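Long-range contact in glycerol dehydratase (Clostridium butyricum, PDB 1R9D), which probably dehydrates glycerol without vitamin B12, as a lyase of the glycyl-radical (pyruvate formate lyase-like) family: residues D320-R325 with G334-Y339. Numbering follows the deposited sequence.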
ATOM      1  N   ASP A 320      -9.936  -4.411 -34.839  1.00 29.20           N
ATOM      2  CA  ASP A 320      -8.920  -5.449 -34.700  1.00 30.42           C
ATOM      3  C   ASP A 320      -8.754  -5.911 -33.254  1.00 30.41           C
ATOM      4  O   ASP A 320      -8.357  -7.046 -32.995  1.00 29.98           O
ATOM      5  CB  ASP A 320      -7.581  -4.935 -35.225  1.00 32.23           C
ATOM      6  CG  ASP A 320      -6.620  -6.057 -35.551  1.00 34.82           C
ATOM      7  OD1 ASP A 320      -5.393  -5.803 -35.597  1.00 37.22           O
ATOM      8  OD2 ASP A 320      -7.095  -7.192 -35.771  1.00 34.56           O
ATOM      9  N   ILE A 321      -9.065  -5.024 -32.313  1.00 29.62           N
ATOM     10  CA  ILE A 321      -8.939  -5.337 -30.896  1.00 28.90           C
ATOM     11  C   ILE A 321     -10.096  -6.195 -30.387  1.00 28.67           C
ATOM     12  O   ILE A 321     -11.249  -5.968 -30.747  1.00 29.01           O
ATOM     13  CB  ILE A 321      -8.869  -4.031 -30.065  1.00 30.00           C
ATOM     14  CG1 ILE A 321      -7.702  -3.175 -30.569  1.00 30.36           C
ATOM     15  CG2 ILE A 321      -8.716  -4.352 -28.580  1.00 29.17           C
ATOM     16  CD1 ILE A 321      -7.521  -1.859 -29.835  1.00 29.98           C
ATOM     17  N   ASN A 322      -9.781  -7.191 -29.563  1.00 27.64           N
ATOM     18  CA  ASN A 322     -10.802  -8.059 -28.991  1.00 28.11           C
ATOM     19  C   ASN A 322     -10.414  -8.379 -27.555  1.00 27.40           C
ATOM     20  O   ASN A 322      -9.282  -8.115 -27.140  1.00 28.58           O
ATOM     21  CB  ASN A 322     -10.954  -9.353 -29.795  1.00 28.98           C
ATOM     22  CG  ASN A 322     -12.356  -9.944 -29.694  1.00 30.38           C
ATOM     23  OD1 ASN A 322     -13.096  -9.667 -28.747  1.00 29.26           O
ATOM     24  ND2 ASN A 322     -12.718 -10.778 -30.666  1.00 28.37           N
ATOM     25  N   LYS A 323     -11.344  -8.966 -26.808  1.00 26.11           N
ATOM     26  CA  LYS A 323     -11.128  -9.279 -25.399  1.00 25.80           C
ATOM     27  C   LYS A 323     -11.931 -10.492 -24.948  1.00 26.41           C
ATOM     28  O   LYS A 323     -13.157 -10.453 -24.926  1.00 27.04           O
ATOM     29  CB  LYS A 323     -11.525  -8.054 -24.559  1.00 24.16           C
ATOM     30  CG  LYS A 323     -11.612  -8.273 -23.049  1.00 24.50           C
ATOM     31  CD  LYS A 323     -12.092  -6.985 -22.367  1.00 23.80           C
ATOM     32  CE  LYS A 323     -12.186  -7.121 -20.860  1.00 23.52           C
ATOM     33  NZ  LYS A 323     -12.619  -5.827 -20.246  1.00 24.09           N
ATOM     34  N   VAL A 324     -11.244 -11.569 -24.575  1.00 26.68           N
ATOM     35  CA  VAL A 324     -11.928 -12.769 -24.112  1.00 26.68           C
ATOM     36  C   VAL A 324     -12.372 -12.578 -22.654  1.00 27.68           C
ATOM     37  O   VAL A 324     -11.645 -11.997 -21.841  1.00 27.64           O
ATOM     38  CB  VAL A 324     -11.014 -14.020 -24.231  1.00 27.30           C
ATOM     39  CG1 VAL A 324      -9.808 -13.886 -23.306  1.00 26.22           C
ATOM     40  CG2 VAL A 324     -11.807 -15.274 -23.912  1.00 26.21           C
ATOM     41  N   ARG A 325     -13.577 -13.048 -22.340  1.00 26.70           N
ATOM     42  CA  ARG A 325     -14.136 -12.935 -20.994  1.00 26.69           C
ATOM     43  C   ARG A 325     -14.697 -14.288 -20.565  1.00 26.68           C
ATOM     44  O   ARG A 325     -14.985 -15.134 -21.412  1.00 26.74           O
ATOM     45  CB  ARG A 325     -15.278 -11.908 -20.968  1.00 26.31           C
ATOM     46  CG  ARG A 325     -14.938 -10.536 -21.531  1.00 26.67           C
ATOM     47  CD  ARG A 325     -16.099  -9.562 -21.307  1.00 25.48           C
ATOM     48  NE  ARG A 325     -15.803  -8.205 -21.767  1.00 25.85           N
ATOM     49  CZ  ARG A 325     -15.814  -7.815 -23.039  1.00 25.16           C
ATOM     50  NH1 ARG A 325     -16.113  -8.674 -24.006  1.00 25.39           N
ATOM     51  NH2 ARG A 325     -15.526  -6.558 -23.343  1.00 24.21           N
ATOM     52  N   GLY A 334     -22.158  -9.383 -24.898  1.00 24.69           N
ATOM     53  CA  GLY A 334     -22.128 -10.238 -26.075  1.00 25.16           C
ATOM     54  C   GLY A 334     -21.754  -9.599 -27.397  1.00 25.63           C
ATOM     55  O   GLY A 334     -22.001  -8.417 -27.621  1.00 25.68           O
ATOM     56  N   GLY A 335     -21.143 -10.393 -28.280  1.00 26.49           N
ATOM     57  CA  GLY A 335     -20.770  -9.898 -29.597  1.00 26.35           C
ATOM     58  C   GLY A 335     -19.375  -9.321 -29.787  1.00 26.22           C
ATOM     59  O   GLY A 335     -19.195  -8.410 -30.600  1.00 26.41           O
ATOM     60  N   TYR A 336     -18.390  -9.841 -29.054  1.00 26.73           N
ATOM     61  CA  TYR A 336     -17.004  -9.367 -29.158  1.00 26.51           C
ATOM     62  C   TYR A 336     -16.891  -7.844 -29.043  1.00 25.76           C
ATOM     63  O   TYR A 336     -16.128  -7.226 -29.785  1.00 26.76           O
ATOM     64  CB  TYR A 336     -16.408  -9.760 -30.511  1.00 26.80           C
ATOM     65  CG  TYR A 336     -16.381 -11.236 -30.832  1.00 27.71           C
ATOM     66  CD1 TYR A 336     -16.879 -11.702 -32.049  1.00 27.88           C
ATOM     67  CD2 TYR A 336     -15.792 -12.157 -29.965  1.00 27.82           C
ATOM     68  CE1 TYR A 336     -16.787 -13.050 -32.402  1.00 29.12           C
ATOM     69  CE2 TYR A 336     -15.697 -13.513 -30.312  1.00 29.07           C
ATOM     70  CZ  TYR A 336     -16.195 -13.946 -31.533  1.00 29.24           C
ATOM     71  OH  TYR A 336     -16.094 -15.275 -31.899  1.00 30.91           O
ATOM     72  N   PRO A 337     -17.626  -7.217 -28.106  1.00 25.29           N
ATOM     73  CA  PRO A 337     -17.579  -5.758 -27.951  1.00 24.20           C
ATOM     74  C   PRO A 337     -16.411  -5.145 -27.171  1.00 23.37           C
ATOM     75  O   PRO A 337     -15.976  -5.690 -26.160  1.00 24.17           O
ATOM     76  CB  PRO A 337     -18.909  -5.460 -27.270  1.00 23.38           C
ATOM     77  CG  PRO A 337     -19.012  -6.606 -26.312  1.00 24.00           C
ATOM     78  CD  PRO A 337     -18.609  -7.804 -27.175  1.00 25.32           C
ATOM     79  N   MET A 338     -15.927  -4.000 -27.655  1.00 22.70           N
ATOM     80  CA  MET A 338     -14.852  -3.257 -26.993  1.00 24.29           C
ATOM     81  C   MET A 338     -15.383  -1.899 -26.538  1.00 23.02           C
ATOM     82  O   MET A 338     -14.744  -1.209 -25.741  1.00 24.22           O
ATOM     83  CB  MET A 338     -13.652  -3.052 -27.924  1.00 24.24           C
ATOM     84  CG  MET A 338     -12.843  -4.324 -28.177  1.00 25.02           C
ATOM     85  SD  MET A 338     -12.438  -5.237 -26.682  1.00 27.11           S
ATOM     86  CE  MET A 338     -11.386  -4.058 -25.801  1.00 27.28           C
ATOM     87  N   TYR A 339     -16.545  -1.521 -27.066  1.00 23.48           N
ATOM     88  CA  TYR A 339     -17.202  -0.254 -26.712  1.00 23.47           C
ATOM     89  C   TYR A 339     -16.345   1.009 -26.836  1.00 23.47           C
ATOM     90  O   TYR A 339     -16.331   1.844 -25.932  1.00 23.42           O
ATOM     91  CB  TYR A 339     -17.741  -0.331 -25.279  1.00 22.91           C
ATOM     92  CG  TYR A 339     -18.562  -1.564 -24.973  1.00 24.05           C
ATOM     93  CD1 TYR A 339     -17.967  -2.705 -24.433  1.00 23.29           C
ATOM     94  CD2 TYR A 339     -19.935  -1.593 -25.227  1.00 23.79           C
ATOM     95  CE1 TYR A 339     -18.716  -3.842 -24.151  1.00 25.02           C
ATOM     96  CE2 TYR A 339     -20.694  -2.728 -24.950  1.00 23.82           C
ATOM     97  CZ  TYR A 339     -20.083  -3.846 -24.414  1.00 24.79           C
ATOM     98  OH  TYR A 339     -20.832  -4.970 -24.143  1.00 24.81           O
TER
HETATM   99  O   HOH W   1     -13.657  -7.514 -31.103  1.00 27.24           O
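Met338 folds its side chain against the backbone of Ile321 and Asn322. Bends at chi2 (-48°) and chi3 curl the thioether of Met338 back, which brings its SD to 3.6 Å from CB of Lys323 and its CE to 3.9 Å from CG2 of Ile321. Next to it, the Asn322 amide approaches the Tyr336 ring obliquely, with ND2 of Asn322 3.4 Å from CD2 of Tyr336 and the two planes 88° apart. The hydrogen bond of ND2 goes to O of Arg81. OD1 of Asn322 accepts from the backbone N of Lys323, and together the two bonds hold the side-chain amide in its rotation. A water bridges the loops by donating to O of Ile321 and to O of Tyr336. At the far end, NH2 of Arg325 gives a nearly straight hydrogen bond (168°) to O of Pro337, 3.0 Å away and in the guanidinium plane. CG of Lys323 lies over one face of that guanidinium. Pro337 CB rests on a face of the Tyr339 ring; the side chain of Tyr339 comes within about 3 Å of a bound glycerol, probably in the substrate pocket. The two loops flank helix 329-332 in a largely buried contact: one follows helix 304-317, the other leads into strand 341-344, and helix 260-277 packs against Ile321 and Met338.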